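Local atomic coordinates of carbohydrate-binding protein (Flavonifractor plautii, PDB entry 6N1B), a protein that probably removes the acetyl group from the N-acetylgalactosamine of blood group A antigens, a step in converting A to O type blood. Residues V368-S371 against S372-T376; Q378-S381 against E382-R385. All coordinates share one frame; numbering follows the deposited sequence.

Contact 1: residues V368-S371 against S372-T376; sequences VADS and SGNLT
Asp-370 and Gly-373 close a type I beta turn at the tip of the beta hairpin formed by strands 367-369 and 375-378. Two backbone bonds cross the turn. Gly-373 N donates to Asp-370 O at 2.9 Å, which shuts the turn. Asp-370 N donates to Asn-374 O at 2.8 Å in a nearly straight bond (168°). The same Asn-374 O also receives a CA-H...O contact from Ala-369 CA at 3.3 Å.

The carboxylate of Asp-370 ties the loop together. A chi1 of 72° places CG on the side shared by the residue's own N and C atoms, which swings the group over the following residues. Asp-370 OD1 accepts from Asn-374 N at 2.9 Å, from above the carboxylate plane. A weak, bent bond from Ser-372 N to the same oxygen gives an Asx-like turn. Asp-370 OD2 faces the far arm of the hairpin, where Thr-376 OG1 donates to it at 2.7 Å on the anti side. Bonds to both oxygens would limit rotation about CB-CG.

Leu-375 CG points away from its own backbone N (chi1 -164°), and Leu-375 CD1 lies against the Val-368 backbone, 3.8 Å from Val-368 C. The Val-368 side chain packs on Ile-377.

Ser-371 OG is hydrogen-bonded to Asp-37 OD2. The Ser-371 backbone bonds to that of Tyr-35, and Ala-369 O to Tyr-35 OH. The hairpin tip is thereby fastened to the loop near the start of the modelled chain.

Two waters extend the polar network. One molecule bridges the hydroxyls of Ser-371 and Ser-372. Another donates to Asp-370 OD2 and accepts from Asn-374 ND2, which is 2.8 Å from the water oxygen.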
ATOM      1  N   VAL A 368     -14.536  15.540 -14.244  1.00 11.68           N
ATOM      2  CA  VAL A 368     -14.203  14.160 -13.852  1.00 11.40           C
ATOM      3  C   VAL A 368     -15.265  13.643 -12.893  1.00 12.66           C
ATOM      4  O   VAL A 368     -16.054  14.410 -12.289  1.00 12.32           O
ATOM      5  CB  VAL A 368     -12.801  14.005 -13.332  1.00 11.49           C
ATOM      6  CG1 VAL A 368     -11.787  14.420 -14.373  1.00 13.81           C
ATOM      7  CG2 VAL A 368     -12.538  14.850 -12.082  1.00 12.48           C
ATOM      8  N   ALA A 369     -15.240  12.323 -12.740  1.00 11.81           N
ATOM      9  CA  ALA A 369     -16.273  11.641 -11.911  1.00 12.90           C
ATOM     10  C   ALA A 369     -16.069  11.825 -10.439  1.00 11.45           C
ATOM     11  O   ALA A 369     -14.929  11.843  -9.940  1.00 11.30           O
ATOM     12  CB  ALA A 369     -16.262  10.156 -12.197  1.00 15.05           C
ATOM     13  N   ASP A 370     -17.168  11.917  -9.677  1.00 11.40           N
ATOM     14  CA  ASP A 370     -17.214  11.744  -8.263  1.00 10.41           C
ATOM     15  C   ASP A 370     -17.220  10.278  -7.871  1.00 10.64           C
ATOM     16  O   ASP A 370     -17.245   9.423  -8.754  1.00 11.15           O
ATOM     17  CB  ASP A 370     -18.302  12.624  -7.664  1.00 12.48           C
ATOM     18  CG  ASP A 370     -19.741  12.144  -7.967  1.00 12.09           C
ATOM     19  OD1 ASP A 370     -19.946  10.975  -8.288  1.00 13.18           O
ATOM     20  OD2 ASP A 370     -20.580  13.120  -7.936  1.00 14.05           O
ATOM     21  N   SER A 371     -17.285   9.994  -6.564  1.00 11.10           N
ATOM     22  CA  SER A 371     -17.174   8.634  -6.127  1.00 11.22           C
ATOM     23  C   SER A 371     -18.398   7.780  -6.506  1.00 11.61           C
ATOM     24  O   SER A 371     -18.342   6.539  -6.532  1.00 13.46           O
ATOM     25  CB  SER A 371     -16.995   8.521  -4.651  1.00 12.48           C
ATOM     26  OG  SER A 371     -18.104   9.115  -3.930  1.00 13.82           O
ATOM     27  N   SER A 372     -19.514   8.469  -6.835  1.00 12.99           N
ATOM     28  CA  SER A 372     -20.708   7.806  -7.294  1.00 14.75           C
ATOM     29  C   SER A 372     -20.757   7.566  -8.803  1.00 15.62           C
ATOM     30  O   SER A 372     -21.768   7.066  -9.301  1.00 18.94           O
ATOM     31  CB  SER A 372     -21.954   8.640  -6.924  1.00 15.39           C
ATOM     32  OG  SER A 372     -22.102   8.658  -5.506  1.00 20.53           O
ATOM     33  N   GLY A 373     -19.708   8.009  -9.494  1.00 13.10           N
ATOM     34  CA  GLY A 373     -19.637   7.942 -10.877  1.00 15.14           C
ATOM     35  C   GLY A 373     -20.408   9.025 -11.641  1.00 15.40           C
ATOM     36  O   GLY A 373     -20.592   8.931 -12.864  1.00 19.01           O
ATOM     37  N   ASN A 374     -20.689  10.145 -10.960  1.00 13.58           N
ATOM     38  CA  ASN A 374     -21.375  11.250 -11.630  1.00 13.64           C
ATOM     39  C   ASN A 374     -20.387  12.337 -11.977  1.00 13.50           C
ATOM     40  O   ASN A 374     -19.377  12.584 -11.260  1.00 14.10           O
ATOM     41  CB  ASN A 374     -22.454  11.803 -10.672  1.00 15.19           C
ATOM     42  CG  ASN A 374     -23.500  10.753 -10.270  1.00 15.96           C
ATOM     43  OD1 ASN A 374     -23.796   9.848 -11.015  1.00 23.94           O
ATOM     44  ND2 ASN A 374     -23.956  10.823  -9.033  1.00 21.09           N
ATOM     45  N   LEU A 375     -20.649  13.037 -13.084  1.00 14.60           N
ATOM     46  CA  LEU A 375     -19.753  13.985 -13.621  1.00 14.06           C
ATOM     47  C   LEU A 375     -19.834  15.335 -12.969  1.00 12.83           C
ATOM     48  O   LEU A 375     -20.468  16.290 -13.540  1.00 15.71           O
ATOM     49  CB  LEU A 375     -19.885  14.014 -15.143  1.00 17.55           C
ATOM     50  CG  LEU A 375     -18.803  14.662 -15.901  1.00 19.38           C
ATOM     51  CD1 LEU A 375     -17.544  13.732 -15.925  1.00 22.31           C
ATOM     52  CD2 LEU A 375     -19.335  14.994 -17.271  1.00 19.59           C
ATOM     53  N   THR A 376     -19.346  15.499 -11.703  1.00 13.21           N
ATOM     54  CA  THR A 376     -19.604  16.649 -10.842  1.00 12.98           C
ATOM     55  C   THR A 376     -18.353  17.360 -10.356  1.00 12.71           C
ATOM     56  O   THR A 376     -18.421  18.401  -9.726  1.00 15.85           O
ATOM     57  CB  THR A 376     -20.397  16.284  -9.618  1.00 13.48           C
ATOM     58  OG1 THR A 376     -19.602  15.457  -8.746  1.00 14.83           O
ATOM     59  CG2 THR A 376     -21.717  15.644  -9.909  1.00 16.17           C
TER
HETATM   60  O   HOH W   1     -23.081  12.752  -7.223  1.00 22.19           O
HETATM   61  O   HOH W   2     -20.319  10.681  -4.680  1.00 28.56           O

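Contact 2: residues Q378-S381 against E382-R385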
ATOM      1  N   GLN A 378     -14.877  19.362 -11.054  1.00 16.01           N
ATOM      2  CA  GLN A 378     -14.008  20.073 -11.945  1.00 16.77           C
ATOM      3  C   GLN A 378     -12.516  19.850 -11.607  1.00 15.92           C
ATOM      4  O   GLN A 378     -12.056  20.354 -10.607  1.00 16.85           O
ATOM      5  CB  GLN A 378     -14.308  21.595 -11.776  1.00 21.78           C
ATOM      6  CG  GLN A 378     -13.519  22.603 -12.504  1.00 22.96           C
ATOM      7  CD  GLN A 378     -13.703  22.426 -13.943  1.00 20.10           C
ATOM      8  OE1 GLN A 378     -12.917  21.745 -14.633  1.00 22.27           O
ATOM      9  NE2 GLN A 378     -14.845  22.847 -14.423  1.00 20.83           N
ATOM     10  N   ALA A 379     -11.817  19.096 -12.442  1.00 13.21           N
ATOM     11  CA  ALA A 379     -10.364  19.034 -12.290  1.00 13.37           C
ATOM     12  C   ALA A 379      -9.788  20.390 -12.527  1.00 13.63           C
ATOM     13  O   ALA A 379     -10.307  21.151 -13.334  1.00 17.32           O
ATOM     14  CB  ALA A 379      -9.750  17.962 -13.076  1.00 13.89           C
ATOM     15  N   LYS A 380      -8.656  20.719 -11.863  1.00 12.04           N
ATOM     16  CA  LYS A 380      -8.098  22.040 -11.871  1.00 12.46           C
ATOM     17  C   LYS A 380      -6.916  22.173 -12.804  1.00 11.98           C
ATOM     18  O   LYS A 380      -6.517  21.234 -13.547  1.00 12.76           O
ATOM     19  CB  LYS A 380      -7.826  22.514 -10.426  1.00 15.34           C
ATOM     20  CG  LYS A 380      -8.955  22.339  -9.348  1.00 20.24           C
ATOM     21  CD  LYS A 380     -10.180  23.000  -9.656  1.00 20.89           C
ATOM     22  CE  LYS A 380     -11.248  23.006  -8.433  1.00 31.52           C
ATOM     23  NZ  LYS A 380     -12.434  22.558  -9.008  1.00 32.05           N
ATOM     24  N   SER A 381      -6.333  23.362 -12.767  1.00 15.18           N
ATOM     25  CA  SER A 381      -5.390  23.733 -13.786  1.00 15.52           C
ATOM     26  C   SER A 381      -4.065  22.890 -13.772  1.00 14.10           C
ATOM     27  O   SER A 381      -3.550  22.665 -14.858  1.00 15.16           O
ATOM     28  CB  SER A 381      -5.010  25.209 -13.602  1.00 17.51           C
ATOM     29  OG  SER A 381      -4.535  25.396 -12.274  1.00 20.36           O
ATOM     30  N   GLU A 382      -3.620  22.453 -12.619  1.00 12.89           N
ATOM     31  CA  GLU A 382      -2.402  21.716 -12.495  1.00 13.57           C
ATOM     32  C   GLU A 382      -2.715  20.249 -12.249  1.00 12.68           C
ATOM     33  O   GLU A 382      -1.737  19.505 -11.986  1.00 12.82           O
ATOM     34  CB  GLU A 382      -1.449  22.348 -11.472  1.00 14.79           C
ATOM     35  CG  GLU A 382      -1.079  23.740 -11.895  1.00 14.83           C
ATOM     36  CD  GLU A 382      -0.045  24.419 -11.018  1.00 19.65           C
ATOM     37  OE1 GLU A 382       0.708  23.752 -10.303  1.00 23.75           O
ATOM     38  OE2 GLU A 382       0.098  25.640 -11.272  1.00 26.32           O
ATOM     39  N   ASP A 383      -3.960  19.815 -12.401  1.00 10.97           N
ATOM     40  CA  ASP A 383      -4.281  18.394 -12.357  1.00 12.23           C
ATOM     41  C   ASP A 383      -3.979  17.756 -13.709  1.00 10.46           C
ATOM     42  O   ASP A 383      -4.888  17.516 -14.505  1.00 10.27           O
ATOM     43  CB  ASP A 383      -5.715  18.219 -11.957  1.00 11.02           C
ATOM     44  CG  ASP A 383      -6.019  18.457 -10.499  1.00 11.05           C
ATOM     45  OD1 ASP A 383      -5.090  18.289  -9.651  1.00 11.21           O
ATOM     46  OD2 ASP A 383      -7.166  18.958 -10.235  1.00 11.57           O
ATOM     47  N   ASP A 384      -2.718  17.471 -13.971  1.00 10.74           N
ATOM     48  CA  ASP A 384      -2.354  16.802 -15.177  1.00 11.02           C
ATOM     49  C   ASP A 384      -2.980  15.415 -15.312  1.00  9.78           C
ATOM     50  O   ASP A 384      -3.304  14.876 -16.392  1.00 11.43           O
ATOM     51  CB  ASP A 384      -0.824  16.677 -15.370  1.00 10.99           C
ATOM     52  CG  ASP A 384      -0.107  17.969 -15.237  1.00 12.20           C
ATOM     53  OD1 ASP A 384      -0.479  18.959 -15.889  1.00 14.46           O
ATOM     54  OD2 ASP A 384       0.752  18.105 -14.385  1.00 15.21           O
ATOM     55  N   ARG A 385      -3.149  14.793 -14.097  1.00 10.48           N
ATOM     56  CA  ARG A 385      -3.843  13.537 -13.889  1.00 10.22           C
ATOM     57  C   ARG A 385      -4.587  13.701 -12.531  1.00  9.14           C
ATOM     58  O   ARG A 385      -4.343  14.689 -11.841  1.00 10.21           O
ATOM     59  CB  ARG A 385      -2.752  12.391 -13.757  1.00  9.88           C
ATOM     60  CG  ARG A 385      -1.883  12.256 -14.974  1.00 11.71           C
ATOM     61  CD  ARG A 385      -0.892  11.117 -14.865  1.00 14.19           C
ATOM     62  NE  ARG A 385      -0.114  11.074 -16.100  1.00 15.51           N
ATOM     63  CZ  ARG A 385       1.158  10.777 -16.186  1.00 17.18           C
ATOM     64  NH1 ARG A 385       1.905  10.470 -15.150  1.00 17.97           N
ATOM     65  NH2 ARG A 385       1.701  10.922 -17.396  1.00 18.05           N
TER
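Asp-383 reaches back to Lys-380 across a type I beta turn that runs from one to the other. The turn lies in the loop between strands 375-378 and 385-395. Its closing bond goes from Asp-383 N to Lys-380 O at 3.1 Å. The donor stands well above the carbonyl plane.

Asp-383 CB lies 3.5 Å from Lys-380 O. A chi1 of -75° sets CG opposite the residue's own carbonyl carbon, and this turns the carboxylate back toward the start of the turn. Asp-383 CG comes within 3.7 Å of Lys-380 N. At the tip, Asp-383 OD2 accepts from Lys-380 N at 2.8 Å, nearly straight (169°). The donor approaches on the anti side, 30° out of the carboxylate plane. Ala-379 CB touches Asp-383 OD2 at 4.0 Å. OD2 has a second backbone donor, Ala-48 N, while OD1 is held by the side chains of His-47 and Gln-51.

The lysine's own charge does not join this bond. Its chain runs alongside the aspartate at first, with Lys-380 CB 3.6 Å from Asp-383 OD2, then bends away. NZ folds back to bond with Gln-378 O. Lys-380 NZ is 6.5 Å from Asp-383 OD2, too far for a salt bridge.

Asp-384 forms a salt bridge with Arg-79, a residue of the glycan pocket.

Asp-383 is buried, yet both carboxylate oxygens are bonded. Several N-H donors converge on it and would probably stabilise its negative charge, with no direct ion pair to Lys-380.

Overall arrangement
Both contacts are local type I turns, and they follow each other along the chain. Contact 1 is the tip of the hairpin 367-369/375-378 and lies at the surface. Contact 2 follows the second strand of that hairpin, leads into strand 385-395, and is partly buried. Their centres are 15 Å apart, and they meet where Val-368 CG1 packs on Ala-379 CB. Each turn uses an aspartate to bind backbone N-H groups. In contact 1 it is the first residue of the turn, and water shares in the network. In contact 2 it is the last, and protein groups from residues 47-51 add further bonds. The side chain of Glu-382 in contact 2 is about 10 Å from the bound fucose.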